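Local coordinates for increased sodium tolerance protein 1 (Saccharomyces cerevisiae, PDB 3GGY) that takes part in a late step of multivesicular-body cargo sorting, regulating recruitment of the ATPase VPS4 to the ESCRT-III complex, at residues A32-S37 and E58-D63; R39-L44 and L171-I176. All blocks are in the same frame, centred on the assembly; numbering follows the deposited sequence.

Contact 1. Residues A32-S37 and E58-D63; sequences AIAKQS and ETLIHD
L60 reaches from helix 50-82 to the neighbouring helix 8-46 and meets it with a single methyl. Its CG is anti to the backbone N (chi1 174°), which carries CD1 across the gap to A34. There L60 CD1 lies 4.1 Å from A34 CB and 3.9 Å from A34 O, so it packs against the small side chain and the backbone beside it. S37, one turn further on, adds a looser apolar touch, its CB 4.3 Å from L60 CD1. Where A34 and L60 face each other the backbones are close, with 6.6 Å between A34 CA and L60 CA.

The polar link runs through one water. Its oxygen is 2.7 Å from D63 OD2, to which it donates, and is also bonded to S37 OG. A34 also touches D64, and S37 packs on R56.

The two helices follow each other in sequence and form the long hairpin of the ESCRT-III-like domain, its arms joined here by one leucine methyl on an alanine surface and by a water between hydroxyl and carboxylate. The shared water lets S37 and D63 interact without touching, and its donated bond probably helps to stabilise negative charge on D63.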
loop_
_atom_site.group_PDB
_atom_site.type_symbol
_atom_site.label_atom_id
_atom_site.label_comp_id
_atom_site.label_asym_id
_atom_site.label_seq_id
_atom_site.Cartn_x
_atom_site.Cartn_y
_atom_site.Cartn_z
ATOM N N ALA A 32 -0.283 -8.199 -12.150
ATOM C CA ALA A 32 -0.090 -8.650 -13.525
ATOM C C ALA A 32 1.093 -7.917 -14.153
ATOM O O ALA A 32 1.904 -8.517 -14.862
ATOM C CB ALA A 32 -1.356 -8.405 -14.336
ATOM N N ILE A 33 1.194 -6.619 -13.884
ATOM C CA ILE A 33 2.281 -5.803 -14.419
ATOM C C ILE A 33 3.621 -6.232 -13.819
ATOM O O ILE A 33 4.642 -6.271 -14.512
ATOM C CB ILE A 33 2.019 -4.304 -14.138
ATOM C CG1 ILE A 33 0.795 -3.851 -14.940
ATOM C CG2 ILE A 33 3.239 -3.467 -14.489
ATOM C CD1 ILE A 33 0.374 -2.419 -14.679
ATOM N N ALA A 34 3.612 -6.567 -12.531
ATOM C CA ALA A 34 4.826 -7.015 -11.856
ATOM C C ALA A 34 5.317 -8.298 -12.532
ATOM O O ALA A 34 6.519 -8.495 -12.710
ATOM C CB ALA A 34 4.541 -7.272 -10.375
ATOM N N LYS A 35 4.384 -9.160 -12.920
ATOM C CA LYS A 35 4.751 -10.406 -13.584
ATOM C C LYS A 35 5.424 -10.107 -14.920
ATOM O O LYS A 35 6.416 -10.745 -15.284
ATOM C CB LYS A 35 3.514 -11.282 -13.801
ATOM C CG LYS A 35 3.836 -12.669 -14.330
ATOM C CD LYS A 35 2.624 -13.582 -14.247
ATOM C CE LYS A 35 2.954 -14.994 -14.712
ATOM N NZ LYS A 35 3.228 -15.054 -16.175
ATOM N N GLN A 36 4.885 -9.133 -15.650
ATOM C CA GLN A 36 5.459 -8.753 -16.936
ATOM C C GLN A 36 6.854 -8.168 -16.742
ATOM O O GLN A 36 7.749 -8.390 -17.556
ATOM C CB GLN A 36 4.563 -7.731 -17.647
ATOM C CG GLN A 36 5.148 -7.195 -18.955
ATOM C CD GLN A 36 4.130 -6.431 -19.786
ATOM O OE1 GLN A 36 3.004 -6.890 -19.975
ATOM N NE2 GLN A 36 4.522 -5.268 -20.299
ATOM N N SER A 37 7.036 -7.415 -15.661
ATOM C CA SER A 37 8.330 -6.812 -15.379
ATOM C C SER A 37 9.389 -7.877 -15.135
ATOM O O SER A 37 10.534 -7.728 -15.560
ATOM C CB SER A 37 8.233 -5.894 -14.159
ATOM O OG SER A 37 7.345 -4.819 -14.416
ATOM N N GLU A 58 15.236 -2.962 -9.176
ATOM C CA GLU A 58 15.020 -1.999 -8.102
ATOM C C GLU A 58 13.582 -1.489 -8.145
ATOM O O GLU A 58 12.933 -1.347 -7.111
ATOM C CB GLU A 58 16.007 -0.839 -8.233
ATOM C CG GLU A 58 17.458 -1.296 -8.157
ATOM C CD GLU A 58 18.447 -0.156 -8.244
ATOM O OE1 GLU A 58 18.392 0.608 -9.233
ATOM O OE2 GLU A 58 19.286 -0.028 -7.323
ATOM N N THR A 59 13.082 -1.231 -9.349
ATOM C CA THR A 59 11.720 -0.744 -9.528
ATOM C C THR A 59 10.728 -1.837 -9.143
ATOM O O THR A 59 9.725 -1.576 -8.478
ATOM C CB THR A 59 11.484 -0.332 -10.995
ATOM O OG1 THR A 59 12.401 0.711 -11.348
ATOM C CG2 THR A 59 10.060 0.167 -11.192
ATOM N N LEU A 60 11.017 -3.064 -9.559
ATOM C CA LEU A 60 10.153 -4.202 -9.251
ATOM C C LEU A 60 10.024 -4.406 -7.740
ATOM O O LEU A 60 8.946 -4.716 -7.229
ATOM C CB LEU A 60 10.724 -5.467 -9.903
ATOM C CG LEU A 60 10.058 -6.811 -9.593
ATOM C CD1 LEU A 60 8.576 -6.763 -9.943
ATOM C CD2 LEU A 60 10.762 -7.908 -10.384
ATOM N N ILE A 61 11.134 -4.245 -7.024
ATOM C CA ILE A 61 11.129 -4.400 -5.574
ATOM C C ILE A 61 10.149 -3.412 -4.963
ATOM O O ILE A 61 9.358 -3.771 -4.089
ATOM C CB ILE A 61 12.544 -4.173 -5.003
ATOM C CG1 ILE A 61 13.419 -5.377 -5.365
ATOM C CG2 ILE A 61 12.496 -3.990 -3.486
ATOM C CD1 ILE A 61 14.891 -5.195 -5.061
ATOM N N HIS A 62 10.196 -2.169 -5.427
ATOM C CA HIS A 62 9.279 -1.166 -4.911
ATOM C C HIS A 62 7.848 -1.505 -5.318
ATOM O O HIS A 62 6.918 -1.331 -4.529
ATOM C CB HIS A 62 9.657 0.227 -5.410
ATOM C CG HIS A 62 8.697 1.290 -4.980
ATOM N ND1 HIS A 62 7.477 1.484 -5.592
ATOM C CD2 HIS A 62 8.751 2.174 -3.955
ATOM C CE1 HIS A 62 6.819 2.442 -4.961
ATOM N NE2 HIS A 62 7.570 2.876 -3.964
ATOM N N ASP A 63 7.668 -1.994 -6.541
ATOM C CA ASP A 63 6.333 -2.360 -7.009
ATOM C C ASP A 63 5.720 -3.446 -6.127
ATOM O O ASP A 63 4.531 -3.391 -5.815
ATOM C CB ASP A 63 6.367 -2.846 -8.465
ATOM C CG ASP A 63 6.688 -1.731 -9.452
ATOM O OD1 ASP A 63 6.454 -0.551 -9.126
ATOM O OD2 ASP A 63 7.159 -2.045 -10.566
HETATM O O HOH W 1 8.045 -2.911 -12.989
#

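Contact 2. Residues R39-L44 and L171-I176; sequences RQVAQL and LYLKEI
The end of I176 drives into helix 8-46 and meets V41 there. All the contacts between residues 39-44 and 171-176 are apolar, made by V41 and A42 on one side and L173 and I176 on the other, and all four side chains are buried. I176 does most of the work, with its two branches going to different neighbours. CG1 stands anti to the carbonyl carbon (chi1 -70°), and the extended chain beyond it carries I176 CD1 onto V41, 3.7 Å from V41 CG1 and 3.8 Å from V41 CB. The other branch, I176 CG2, rests on the next residue along, 4.1 Å from A42 CB and equally far from A42 N. The isoleucine thus straddles the V41-A42 step, and its side chain lies across that of V41 at about a right angle.

L173, almost a turn earlier, comes to V41 from another direction. L173 CD2 is 4.1 Å from V41 CG1, the same methyl that meets I176, so this one valine branch touches both residues. V41 CG1 lies anti to its own backbone N (chi1 168°), which turns it toward both partners.

The axes of residues 39-44 and 171-176 pass 10.1 Å apart at 91°, with the CA atoms of A42 and I176 6.6 Å from each other. Helix 50-82 closes the group, its V57 touching both V41 and L173. L187 of helix 184-188 lies against L173 as well, and Y180 packs on A42.

A short helix laid crosswise over the end of a long helical hairpin, its aliphatic side chains set into the hairpin, is characteristic of the ESCRT-III-like fold, in which a later helix packs across the paired long helices.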
loop_
_atom_site.group_PDB
_atom_site.type_symbol
_atom_site.label_atom_id
_atom_site.label_comp_id
_atom_site.label_asym_id
_atom_site.label_seq_id
_atom_site.Cartn_x
_atom_site.Cartn_y
_atom_site.Cartn_z
ATOM N N ARG A 39 9.429 -10.879 -16.408
ATOM C CA ARG A 39 9.745 -11.473 -17.708
ATOM C C ARG A 39 10.723 -10.574 -18.447
ATOM O O ARG A 39 11.642 -11.047 -19.112
ATOM C CB ARG A 39 8.499 -11.599 -18.581
ATOM C CG ARG A 39 7.355 -12.395 -18.003
ATOM C CD ARG A 39 6.192 -12.379 -18.985
ATOM N NE ARG A 39 6.549 -13.018 -20.250
ATOM C CZ ARG A 39 5.899 -12.835 -21.395
ATOM N NH1 ARG A 39 4.849 -12.022 -21.445
ATOM N NH2 ARG A 39 6.292 -13.473 -22.490
ATOM N N GLN A 40 10.504 -9.269 -18.342
ATOM C CA GLN A 40 11.351 -8.300 -19.021
ATOM C C GLN A 40 12.758 -8.241 -18.434
ATOM O O GLN A 40 13.722 -7.979 -19.153
ATOM C CB GLN A 40 10.668 -6.931 -18.997
ATOM C CG GLN A 40 9.284 -6.984 -19.645
ATOM C CD GLN A 40 8.521 -5.674 -19.576
ATOM O OE1 GLN A 40 8.423 -5.052 -18.517
ATOM N NE2 GLN A 40 7.957 -5.258 -20.707
ATOM N N VAL A 41 12.879 -8.488 -17.132
ATOM C CA VAL A 41 14.193 -8.503 -16.499
ATOM C C VAL A 41 14.938 -9.713 -17.061
ATOM O O VAL A 41 16.122 -9.640 -17.368
ATOM C CB VAL A 41 14.091 -8.647 -14.960
ATOM C CG1 VAL A 41 15.460 -8.964 -14.362
ATOM C CG2 VAL A 41 13.560 -7.356 -14.353
ATOM N N ALA A 42 14.224 -10.824 -17.204
ATOM C CA ALA A 42 14.822 -12.043 -17.733
ATOM C C ALA A 42 15.345 -11.801 -19.142
ATOM O O ALA A 42 16.427 -12.264 -19.498
ATOM C CB ALA A 42 13.796 -13.173 -17.739
ATOM N N GLN A 43 14.576 -11.063 -19.940
ATOM C CA GLN A 43 14.970 -10.764 -21.313
ATOM C C GLN A 43 16.206 -9.865 -21.336
ATOM O O GLN A 43 17.062 -10.003 -22.208
ATOM C CB GLN A 43 13.805 -10.105 -22.061
ATOM C CG GLN A 43 14.036 -9.883 -23.552
ATOM C CD GLN A 43 14.450 -11.150 -24.288
ATOM O OE1 GLN A 43 13.929 -12.236 -24.028
ATOM N NE2 GLN A 43 15.381 -11.011 -25.226
ATOM N N LEU A 44 16.297 -8.942 -20.382
ATOM C CA LEU A 44 17.455 -8.062 -20.292
ATOM C C LEU A 44 18.689 -8.889 -19.964
ATOM O O LEU A 44 19.775 -8.632 -20.488
ATOM C CB LEU A 44 17.245 -6.997 -19.209
ATOM C CG LEU A 44 16.229 -5.902 -19.536
ATOM C CD1 LEU A 44 15.922 -5.086 -18.283
ATOM C CD2 LEU A 44 16.786 -5.015 -20.636
ATOM N N LEU A 171 19.014 -11.321 -4.832
ATOM C CA LEU A 171 18.049 -12.369 -4.550
ATOM C C LEU A 171 16.946 -12.347 -5.605
ATOM O O LEU A 171 16.540 -13.393 -6.102
ATOM C CB LEU A 171 17.445 -12.182 -3.153
ATOM C CG LEU A 171 16.416 -13.234 -2.733
ATOM C CD1 LEU A 171 17.065 -14.610 -2.736
ATOM C CD2 LEU A 171 15.879 -12.904 -1.344
ATOM N N TYR A 172 16.465 -11.155 -5.952
ATOM C CA TYR A 172 15.423 -11.041 -6.972
ATOM C C TYR A 172 15.914 -11.562 -8.325
ATOM O O TYR A 172 15.179 -12.238 -9.051
ATOM C CB TYR A 172 14.983 -9.582 -7.128
ATOM C CG TYR A 172 13.703 -9.247 -6.398
ATOM C CD1 TYR A 172 13.607 -9.389 -5.013
ATOM C CD2 TYR A 172 12.580 -8.792 -7.095
ATOM C CE1 TYR A 172 12.421 -9.088 -4.341
ATOM C CE2 TYR A 172 11.391 -8.487 -6.430
ATOM C CZ TYR A 172 11.320 -8.638 -5.058
ATOM O OH TYR A 172 10.144 -8.355 -4.404
ATOM N N LEU A 173 17.153 -11.237 -8.667
ATOM C CA LEU A 173 17.716 -11.689 -9.933
ATOM C C LEU A 173 17.756 -13.216 -9.967
ATOM O O LEU A 173 17.399 -13.831 -10.972
ATOM C CB LEU A 173 19.124 -11.118 -10.118
ATOM C CG LEU A 173 19.157 -9.614 -10.395
ATOM C CD1 LEU A 173 20.571 -9.075 -10.241
ATOM C CD2 LEU A 173 18.619 -9.352 -11.792
ATOM N N LYS A 174 18.182 -13.823 -8.864
ATOM C CA LYS A 174 18.258 -15.276 -8.788
ATOM C C LYS A 174 16.879 -15.928 -8.875
ATOM O O LYS A 174 16.720 -16.975 -9.506
ATOM C CB LYS A 174 18.949 -15.704 -7.489
ATOM C CG LYS A 174 20.404 -15.274 -7.400
ATOM C CD LYS A 174 21.033 -15.728 -6.097
ATOM C CE LYS A 174 22.467 -15.237 -5.980
ATOM N NZ LYS A 174 23.095 -15.667 -4.694
ATOM N N GLU A 175 15.874 -15.319 -8.254
ATOM C CA GLU A 175 14.539 -15.901 -8.303
ATOM C C GLU A 175 13.933 -15.723 -9.697
ATOM O O GLU A 175 13.214 -16.591 -10.183
ATOM C CB GLU A 175 13.652 -15.293 -7.207
ATOM C CG GLU A 175 14.281 -15.445 -5.820
ATOM C CD GLU A 175 13.361 -15.061 -4.674
ATOM O OE1 GLU A 175 12.527 -14.149 -4.844
ATOM O OE2 GLU A 175 13.495 -15.668 -3.589
ATOM N N ILE A 176 14.244 -14.614 -10.357
ATOM C CA ILE A 176 13.732 -14.403 -11.708
ATOM C C ILE A 176 14.426 -15.402 -12.641
ATOM O O ILE A 176 13.812 -15.925 -13.568
ATOM C CB ILE A 176 14.006 -12.961 -12.195
ATOM C CG1 ILE A 176 13.129 -11.984 -11.408
ATOM C CG2 ILE A 176 13.709 -12.833 -13.691
ATOM C CD1 ILE A 176 13.460 -10.523 -11.665
#

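Contact 1 and contact 2 lie on the same side of the chain's centre, their own centres about 10 Å apart, and both use helix 8-46. Contact 1 pairs that helix with helix 50-82, its neighbour in sequence; contact 2 joins its later part to helix 166-179, far along the chain. The segments alternate in order: 32-37, 39-44, 58-63, 171-176. The two contacts also touch directly, with L60 CG 3.8 Å from Y172 CE2 and L60 CD2 4.0 Å from I176 CD1. L60 therefore belongs to both groups, so the two arms of the hairpin and helix 166-179 share one apolar cluster at this end of the N-terminal domain.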